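Local coordinates for protein glycerol dehydrogenase (PDB 1TA9) that works as a glycerol dehydrogenase in glycerol assimilation, probably oxidising glycerol to dihydroxyacetone with NAD(+) at a zinc site, at residues D232-W237 with S360-C365; Q344-D349 with E353-L358. All blocks are in the same frame, centred on the assembly; numbering follows the deposited sequence.

Helix 352-364 is the element both interactions share: its last residues, within 360-365, meet helix 223-245 in interaction 1, and its earlier ones, 353-358, meet the end of helix 333-347 in interaction 2. Their centres are about 12 Å apart, and interaction 2, between near neighbours in sequence, is nested inside the long loop that interaction 1 closes. Both contacts are purely apolar, with no hydrogen bond between their segments. Their surroundings differ. Interaction 1 is partly buried, and its 232-237 turn also carries zinc and potassium ligands. Interaction 2 is well buried although farther from the chain's centre, away from the annotated sites and beside a second subunit.

Interaction 1: residues D232-W237 with S360-C365; sequences DALSTW and SFMAKC. With K (potassium ion), chain J; ZN (zinc ion), chain I.
L234 reaches from helix 223-245 to F361 and M362 on helix 352-364, and this leucine carries the whole share of 232-237 in the contact. Its bond from CA to CB points toward the other helix. CG lies anti to the carbonyl carbon (chi1 -82°), which sends the branch across to F361 and M362. CD1 lies in the plane of the F361 ring at its edge, 3.9 Å from F361 CD2, and also touches M362 CG at 3.8 Å. CD2 comes at the same ring obliquely, 3.8 Å from F361 CE2. The M362 chain, extended beyond CG, runs past the leucine in the opposite direction. With an alanine here, the F361 ring would probably lose both methyls that meet it, and M362 CG its methyl neighbour. The same helical turn holds metal: D232 OD2 binds zinc at 2.2 Å, while potassium is bound by D232 O at 2.8 Å and by T236 OG1 at 3.0 Å. H315 and H333 are further zinc ligands, and D182 also holds the potassium. The Asp-His-His zinc site, set among packed helices, is typical of the helical domain of the iron-containing alcohol dehydrogenase family.

Interaction 2: residues Q344-D349 with E353-L358; sequences QVVLED and EDFNNL
V345 and F355 mark the closest backbone approach, their CA atoms 6.6 Å apart, in a helical hairpin: helix 333-347 runs out, the chain turns, and helix 352-364 comes back alongside. The turn starts with a Schellman motif, in which D349 takes a positive phi of 64° and two bonds return to the last turn; one of them is D349 N to V346 O, 3.0 Å. Between the two arms the contact is made of hydrocarbon alone. V345 forks across it: CG1 comes to the edge of the F355 ring, near its plane and 3.8 Å from F355 CD2, while CG2 meets L358 CD2, also at 3.8 Å. F355 holds CG anti to its own backbone N (chi1 167°), which brings CE2 round to V346 CG2, a looser contact of 4.2 Å at an oblique angle to the ring. Y420 of helix 407-428 packs edge-to-face with F355, extending the cluster to a third helix. Just past the arm, D349 bonds to the second subunit, its O to Y274 OH and its OD1 to N293 ND2 of that chain. Q344 and E348 are also tied by their side chains: Q344 NE2 gives a nearly straight hydrogen bond (168°) to E348 OE2, 2.7 Å long, with the carboxylate oxygen close to the plane of the Q344 amide.

Interaction 1: residues D232-W237 with S360-C365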
ATOM      1  N   ASP B 232      12.671  24.767  19.546  1.00 11.34           N
ATOM      2  CA  ASP B 232      13.098  23.994  20.700  1.00 11.98           C
ATOM      3  C   ASP B 232      12.311  22.682  20.723  1.00 11.97           C
ATOM      4  O   ASP B 232      12.873  21.614  20.957  1.00 12.26           O
ATOM      5  CB  ASP B 232      12.841  24.783  21.988  1.00 12.42           C
ATOM      6  CG  ASP B 232      13.691  24.296  23.148  1.00 13.41           C
ATOM      7  OD1 ASP B 232      13.392  24.648  24.309  1.00 13.40           O
ATOM      8  OD2 ASP B 232      14.669  23.567  22.890  1.00 13.76           O
ATOM      9  N   ALA B 233      11.010  22.762  20.460  1.00 11.70           N
ATOM     10  CA  ALA B 233      10.163  21.572  20.472  1.00 11.92           C
ATOM     11  C   ALA B 233      10.571  20.556  19.395  1.00 12.11           C
ATOM     12  O   ALA B 233      10.466  19.342  19.601  1.00 12.20           O
ATOM     13  CB  ALA B 233       8.698  21.976  20.297  1.00 11.61           C
ATOM     14  N   LEU B 234      11.039  21.047  18.253  1.00 12.04           N
ATOM     15  CA  LEU B 234      11.467  20.160  17.173  1.00 12.48           C
ATOM     16  C   LEU B 234      12.640  19.252  17.542  1.00 12.44           C
ATOM     17  O   LEU B 234      12.762  18.148  17.013  1.00 12.64           O
ATOM     18  CB  LEU B 234      11.842  20.972  15.929  1.00 12.75           C
ATOM     19  CG  LEU B 234      10.684  21.418  15.035  1.00 13.28           C
ATOM     20  CD1 LEU B 234      11.203  22.377  13.970  1.00 13.20           C
ATOM     21  CD2 LEU B 234      10.033  20.198  14.398  1.00 13.52           C
ATOM     22  N   SER B 235      13.508  19.699  18.442  1.00 12.27           N
ATOM     23  CA  SER B 235      14.651  18.875  18.813  1.00 12.35           C
ATOM     24  C   SER B 235      14.301  17.764  19.803  1.00 12.22           C
ATOM     25  O   SER B 235      15.029  16.777  19.915  1.00 11.78           O
ATOM     26  CB  SER B 235      15.767  19.739  19.402  1.00 12.59           C
ATOM     27  OG  SER B 235      15.433  20.206  20.692  1.00 13.90           O
ATOM     28  N   THR B 236      13.183  17.915  20.503  1.00 12.05           N
ATOM     29  CA  THR B 236      12.769  16.931  21.495  1.00 12.02           C
ATOM     30  C   THR B 236      12.723  15.493  20.987  1.00 11.90           C
ATOM     31  O   THR B 236      13.375  14.616  21.554  1.00 11.84           O
ATOM     32  CB  THR B 236      11.390  17.277  22.088  1.00 12.19           C
ATOM     33  OG1 THR B 236      11.452  18.561  22.717  1.00 12.93           O
ATOM     34  CG2 THR B 236      10.978  16.237  23.122  1.00 12.59           C
ATOM     35  N   TRP B 237      11.953  15.243  19.932  1.00 11.57           N
ATOM     36  CA  TRP B 237      11.852  13.892  19.405  1.00 11.99           C
ATOM     37  C   TRP B 237      13.210  13.394  18.918  1.00 11.78           C
ATOM     38  O   TRP B 237      13.591  12.255  19.187  1.00 11.73           O
ATOM     39  CB  TRP B 237      10.840  13.831  18.254  1.00 12.31           C
ATOM     40  CG  TRP B 237      10.671  12.454  17.682  1.00 13.01           C
ATOM     41  CD1 TRP B 237       9.957  11.418  18.220  1.00 13.01           C
ATOM     42  CD2 TRP B 237      11.249  11.957  16.470  1.00 13.41           C
ATOM     43  NE1 TRP B 237      10.057  10.307  17.415  1.00 13.35           N
ATOM     44  CE2 TRP B 237      10.843  10.610  16.334  1.00 13.61           C
ATOM     45  CE3 TRP B 237      12.072  12.520  15.486  1.00 13.92           C
ATOM     46  CZ2 TRP B 237      11.233   9.817  15.248  1.00 14.19           C
ATOM     47  CZ3 TRP B 237      12.461  11.727  14.403  1.00 14.51           C
ATOM     48  CH2 TRP B 237      12.039  10.390  14.297  1.00 14.38           C
ATOM     49  N   SER B 360      13.247  21.818   5.450  1.00 10.62           N
ATOM     50  CA  SER B 360      12.158  22.505   4.759  1.00 11.05           C
ATOM     51  C   SER B 360      11.068  22.909   5.748  1.00 11.01           C
ATOM     52  O   SER B 360      10.488  23.994   5.635  1.00 10.80           O
ATOM     53  CB  SER B 360      11.562  21.620   3.657  1.00 11.34           C
ATOM     54  OG  SER B 360      11.130  20.377   4.173  1.00 12.49           O
ATOM     55  N   PHE B 361      10.790  22.034   6.711  1.00 10.92           N
ATOM     56  CA  PHE B 361       9.785  22.317   7.729  1.00 10.87           C
ATOM     57  C   PHE B 361      10.224  23.523   8.553  1.00 10.59           C
ATOM     58  O   PHE B 361       9.428  24.425   8.825  1.00 10.27           O
ATOM     59  CB  PHE B 361       9.604  21.117   8.667  1.00 11.52           C
ATOM     60  CG  PHE B 361       8.495  21.303   9.675  1.00 12.27           C
ATOM     61  CD1 PHE B 361       7.165  21.139   9.301  1.00 12.50           C
ATOM     62  CD2 PHE B 361       8.781  21.675  10.987  1.00 12.47           C
ATOM     63  CE1 PHE B 361       6.128  21.345  10.224  1.00 12.78           C
ATOM     64  CE2 PHE B 361       7.754  21.883  11.914  1.00 12.62           C
ATOM     65  CZ  PHE B 361       6.427  21.717  11.530  1.00 12.37           C
ATOM     66  N   MET B 362      11.490  23.529   8.963  1.00 10.08           N
ATOM     67  CA  MET B 362      12.020  24.640   9.746  1.00 10.04           C
ATOM     68  C   MET B 362      11.932  25.936   8.948  1.00 10.09           C
ATOM     69  O   MET B 362      11.567  26.985   9.486  1.00  9.65           O
ATOM     70  CB  MET B 362      13.472  24.373  10.150  1.00  9.83           C
ATOM     71  CG  MET B 362      13.635  23.273  11.191  1.00  9.93           C
ATOM     72  SD  MET B 362      15.373  22.980  11.591  1.00 10.43           S
ATOM     73  CE  MET B 362      15.226  21.724  12.908  1.00 10.31           C
ATOM     74  N   ALA B 363      12.261  25.859   7.662  1.00 10.14           N
ATOM     75  CA  ALA B 363      12.205  27.031   6.798  1.00 10.76           C
ATOM     76  C   ALA B 363      10.780  27.578   6.719  1.00 11.23           C
ATOM     77  O   ALA B 363      10.577  28.787   6.756  1.00 10.96           O
ATOM     78  CB  ALA B 363      12.711  26.679   5.405  1.00 10.71           C
ATOM     79  N   LYS B 364       9.793  26.692   6.605  1.00 11.76           N
ATOM     80  CA  LYS B 364       8.400  27.133   6.523  1.00 12.50           C
ATOM     81  C   LYS B 364       7.960  27.833   7.805  1.00 12.25           C
ATOM     82  O   LYS B 364       7.087  28.700   7.779  1.00 12.05           O
ATOM     83  CB  LYS B 364       7.476  25.944   6.239  1.00 13.60           C
ATOM     84  CG  LYS B 364       7.788  25.233   4.929  1.00 15.53           C
ATOM     85  CD  LYS B 364       6.866  24.041   4.693  1.00 16.93           C
ATOM     86  CE  LYS B 364       7.235  23.329   3.397  1.00 18.00           C
ATOM     87  NZ  LYS B 364       6.330  22.175   3.114  1.00 19.09           N
ATOM     88  N   CYS B 365       8.567  27.449   8.925  1.00 12.00           N
ATOM     89  CA  CYS B 365       8.253  28.032  10.223  1.00 12.03           C
ATOM     90  C   CYS B 365       9.049  29.307  10.479  1.00 12.06           C
ATOM     91  O   CYS B 365       8.901  29.936  11.525  1.00 11.92           O
ATOM     92  CB  CYS B 365       8.543  27.026  11.345  1.00 12.18           C
ATOM     93  SG  CYS B 365       7.432  25.602  11.375  1.00 12.87           S
TER
HETATM   94  K     K J1504      13.748  20.450  23.369  1.00 17.21           K
HETATM   95 ZN    ZN I1501      15.833  23.776  24.775  1.00 34.17          ZN
HETATM   96  O   HOH W   1      15.154  18.288  23.343  1.00 15.02           O

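Interaction 2: residues Q344-D349 with E353-L358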
ATOM      1  N   GLN B 344      22.698  17.730  14.390  1.00 10.21           N
ATOM      2  CA  GLN B 344      22.612  16.368  14.922  1.00 10.23           C
ATOM      3  C   GLN B 344      22.197  15.413  13.810  1.00 10.13           C
ATOM      4  O   GLN B 344      22.625  14.262  13.780  1.00  9.77           O
ATOM      5  CB  GLN B 344      21.612  16.252  16.086  1.00 10.10           C
ATOM      6  CG  GLN B 344      21.532  14.804  16.606  1.00 10.72           C
ATOM      7  CD  GLN B 344      20.865  14.661  17.961  1.00 10.92           C
ATOM      8  OE1 GLN B 344      20.950  15.553  18.807  1.00 11.08           O
ATOM      9  NE2 GLN B 344      20.220  13.515  18.184  1.00 10.77           N
ATOM     10  N   VAL B 345      21.361  15.895  12.895  1.00 10.14           N
ATOM     11  CA  VAL B 345      20.899  15.078  11.776  1.00 10.37           C
ATOM     12  C   VAL B 345      22.079  14.693  10.893  1.00 10.13           C
ATOM     13  O   VAL B 345      22.120  13.593  10.334  1.00 10.01           O
ATOM     14  CB  VAL B 345      19.834  15.838  10.945  1.00 10.80           C
ATOM     15  CG1 VAL B 345      19.645  15.179   9.596  1.00 11.33           C
ATOM     16  CG2 VAL B 345      18.514  15.850  11.709  1.00 11.31           C
ATOM     17  N   VAL B 346      23.039  15.602  10.766  1.00  9.77           N
ATOM     18  CA  VAL B 346      24.226  15.328   9.975  1.00  9.73           C
ATOM     19  C   VAL B 346      25.083  14.307  10.725  1.00  9.88           C
ATOM     20  O   VAL B 346      25.604  13.363  10.128  1.00  9.84           O
ATOM     21  CB  VAL B 346      25.037  16.625   9.726  1.00  9.69           C
ATOM     22  CG1 VAL B 346      26.340  16.308   9.005  1.00  9.97           C
ATOM     23  CG2 VAL B 346      24.202  17.596   8.896  1.00  9.72           C
ATOM     24  N   LEU B 347      25.213  14.489  12.038  1.00 10.12           N
ATOM     25  CA  LEU B 347      26.002  13.567  12.856  1.00 10.44           C
ATOM     26  C   LEU B 347      25.356  12.182  12.901  1.00 10.71           C
ATOM     27  O   LEU B 347      26.052  11.170  13.016  1.00 10.68           O
ATOM     28  CB  LEU B 347      26.166  14.121  14.277  1.00 10.46           C
ATOM     29  CG  LEU B 347      26.988  15.413  14.389  1.00 10.47           C
ATOM     30  CD1 LEU B 347      27.021  15.885  15.836  1.00 10.70           C
ATOM     31  CD2 LEU B 347      28.405  15.163  13.885  1.00 10.67           C
ATOM     32  N   GLU B 348      24.029  12.133  12.811  1.00 10.85           N
ATOM     33  CA  GLU B 348      23.330  10.851  12.816  1.00 11.75           C
ATOM     34  C   GLU B 348      23.349  10.195  11.428  1.00 11.35           C
ATOM     35  O   GLU B 348      22.894   9.069  11.257  1.00 11.42           O
ATOM     36  CB  GLU B 348      21.891  11.021  13.297  1.00 12.69           C
ATOM     37  CG  GLU B 348      21.762  11.200  14.809  1.00 14.79           C
ATOM     38  CD  GLU B 348      20.330  11.046  15.279  1.00 16.01           C
ATOM     39  OE1 GLU B 348      19.653  10.108  14.806  1.00 17.36           O
ATOM     40  OE2 GLU B 348      19.877  11.850  16.117  1.00 17.17           O
ATOM     41  N   ASP B 349      23.875  10.913  10.443  1.00 11.08           N
ATOM     42  CA  ASP B 349      23.999  10.400   9.080  1.00 11.13           C
ATOM     43  C   ASP B 349      22.674  10.096   8.372  1.00 11.01           C
ATOM     44  O   ASP B 349      22.559   9.083   7.685  1.00 10.86           O
ATOM     45  CB  ASP B 349      24.868   9.136   9.085  1.00 11.30           C
ATOM     46  CG  ASP B 349      25.529   8.865   7.741  1.00 11.86           C
ATOM     47  OD1 ASP B 349      25.733   7.679   7.406  1.00 12.37           O
ATOM     48  OD2 ASP B 349      25.860   9.832   7.024  1.00 12.12           O
ATOM     49  N   GLU B 353      17.681  13.322   1.715  1.00 12.35           N
ATOM     50  CA  GLU B 353      16.242  13.563   1.582  1.00 13.29           C
ATOM     51  C   GLU B 353      15.576  13.794   2.938  1.00 12.83           C
ATOM     52  O   GLU B 353      14.720  14.664   3.076  1.00 12.80           O
ATOM     53  CB  GLU B 353      15.556  12.394   0.867  1.00 15.06           C
ATOM     54  CG  GLU B 353      15.810  12.354  -0.634  1.00 18.40           C
ATOM     55  CD  GLU B 353      15.237  13.565  -1.363  1.00 20.00           C
ATOM     56  OE1 GLU B 353      13.997  13.740  -1.354  1.00 21.41           O
ATOM     57  OE2 GLU B 353      16.026  14.344  -1.946  1.00 21.24           O
ATOM     58  N   ASP B 354      15.972  13.014   3.940  1.00 12.43           N
ATOM     59  CA  ASP B 354      15.406  13.158   5.279  1.00 12.29           C
ATOM     60  C   ASP B 354      15.850  14.458   5.936  1.00 11.94           C
ATOM     61  O   ASP B 354      15.101  15.064   6.703  1.00 11.60           O
ATOM     62  CB  ASP B 354      15.790  11.959   6.138  1.00 13.01           C
ATOM     63  CG  ASP B 354      15.157  10.683   5.643  1.00 13.97           C
ATOM     64  OD1 ASP B 354      15.895   9.763   5.239  1.00 14.17           O
ATOM     65  OD2 ASP B 354      13.910  10.613   5.650  1.00 14.34           O
ATOM     66  N   PHE B 355      17.074  14.887   5.643  1.00 11.72           N
ATOM     67  CA  PHE B 355      17.556  16.150   6.186  1.00 11.42           C
ATOM     68  C   PHE B 355      16.688  17.245   5.572  1.00 11.46           C
ATOM     69  O   PHE B 355      16.206  18.134   6.275  1.00 11.61           O
ATOM     70  CB  PHE B 355      19.031  16.372   5.822  1.00 11.07           C
ATOM     71  CG  PHE B 355      19.523  17.781   6.069  1.00 10.99           C
ATOM     72  CD1 PHE B 355      19.253  18.799   5.156  1.00 10.98           C
ATOM     73  CD2 PHE B 355      20.251  18.088   7.216  1.00 10.62           C
ATOM     74  CE1 PHE B 355      19.704  20.104   5.381  1.00 10.76           C
ATOM     75  CE2 PHE B 355      20.706  19.387   7.451  1.00 10.78           C
ATOM     76  CZ  PHE B 355      20.431  20.396   6.532  1.00 10.70           C
ATOM     77  N   ASN B 356      16.477  17.165   4.263  1.00 11.36           N
ATOM     78  CA  ASN B 356      15.672  18.161   3.565  1.00 11.78           C
ATOM     79  C   ASN B 356      14.253  18.265   4.105  1.00 11.91           C
ATOM     80  O   ASN B 356      13.694  19.357   4.191  1.00 11.86           O
ATOM     81  CB  ASN B 356      15.619  17.864   2.063  1.00 11.76           C
ATOM     82  CG  ASN B 356      16.941  18.128   1.371  1.00 12.42           C
ATOM     83  OD1 ASN B 356      17.817  18.797   1.920  1.00 12.54           O
ATOM     84  ND2 ASN B 356      17.088  17.614   0.158  1.00 12.34           N
ATOM     85  N   ASN B 357      13.662  17.136   4.472  1.00 12.04           N
ATOM     86  CA  ASN B 357      12.307  17.170   4.999  1.00 12.11           C
ATOM     87  C   ASN B 357      12.235  17.992   6.284  1.00 11.85           C
ATOM     88  O   ASN B 357      11.276  18.738   6.496  1.00 11.67           O
ATOM     89  CB  ASN B 357      11.783  15.750   5.236  1.00 13.24           C
ATOM     90  CG  ASN B 357      11.488  15.018   3.938  1.00 13.94           C
ATOM     91  OD1 ASN B 357      11.212  15.640   2.913  1.00 14.95           O
ATOM     92  ND2 ASN B 357      11.522  13.693   3.983  1.00 14.93           N
ATOM     93  N   LEU B 358      13.247  17.873   7.135  1.00 11.07           N
ATOM     94  CA  LEU B 358      13.258  18.627   8.387  1.00 10.74           C
ATOM     95  C   LEU B 358      13.637  20.084   8.142  1.00 10.54           C
ATOM     96  O   LEU B 358      13.002  20.992   8.673  1.00 10.26           O
ATOM     97  CB  LEU B 358      14.233  17.995   9.387  1.00 10.60           C
ATOM     98  CG  LEU B 358      14.298  18.617  10.789  1.00 10.39           C
ATOM     99  CD1 LEU B 358      12.917  18.601  11.440  1.00 10.21           C
ATOM    100  CD2 LEU B 358      15.296  17.834  11.640  1.00 10.44           C
TER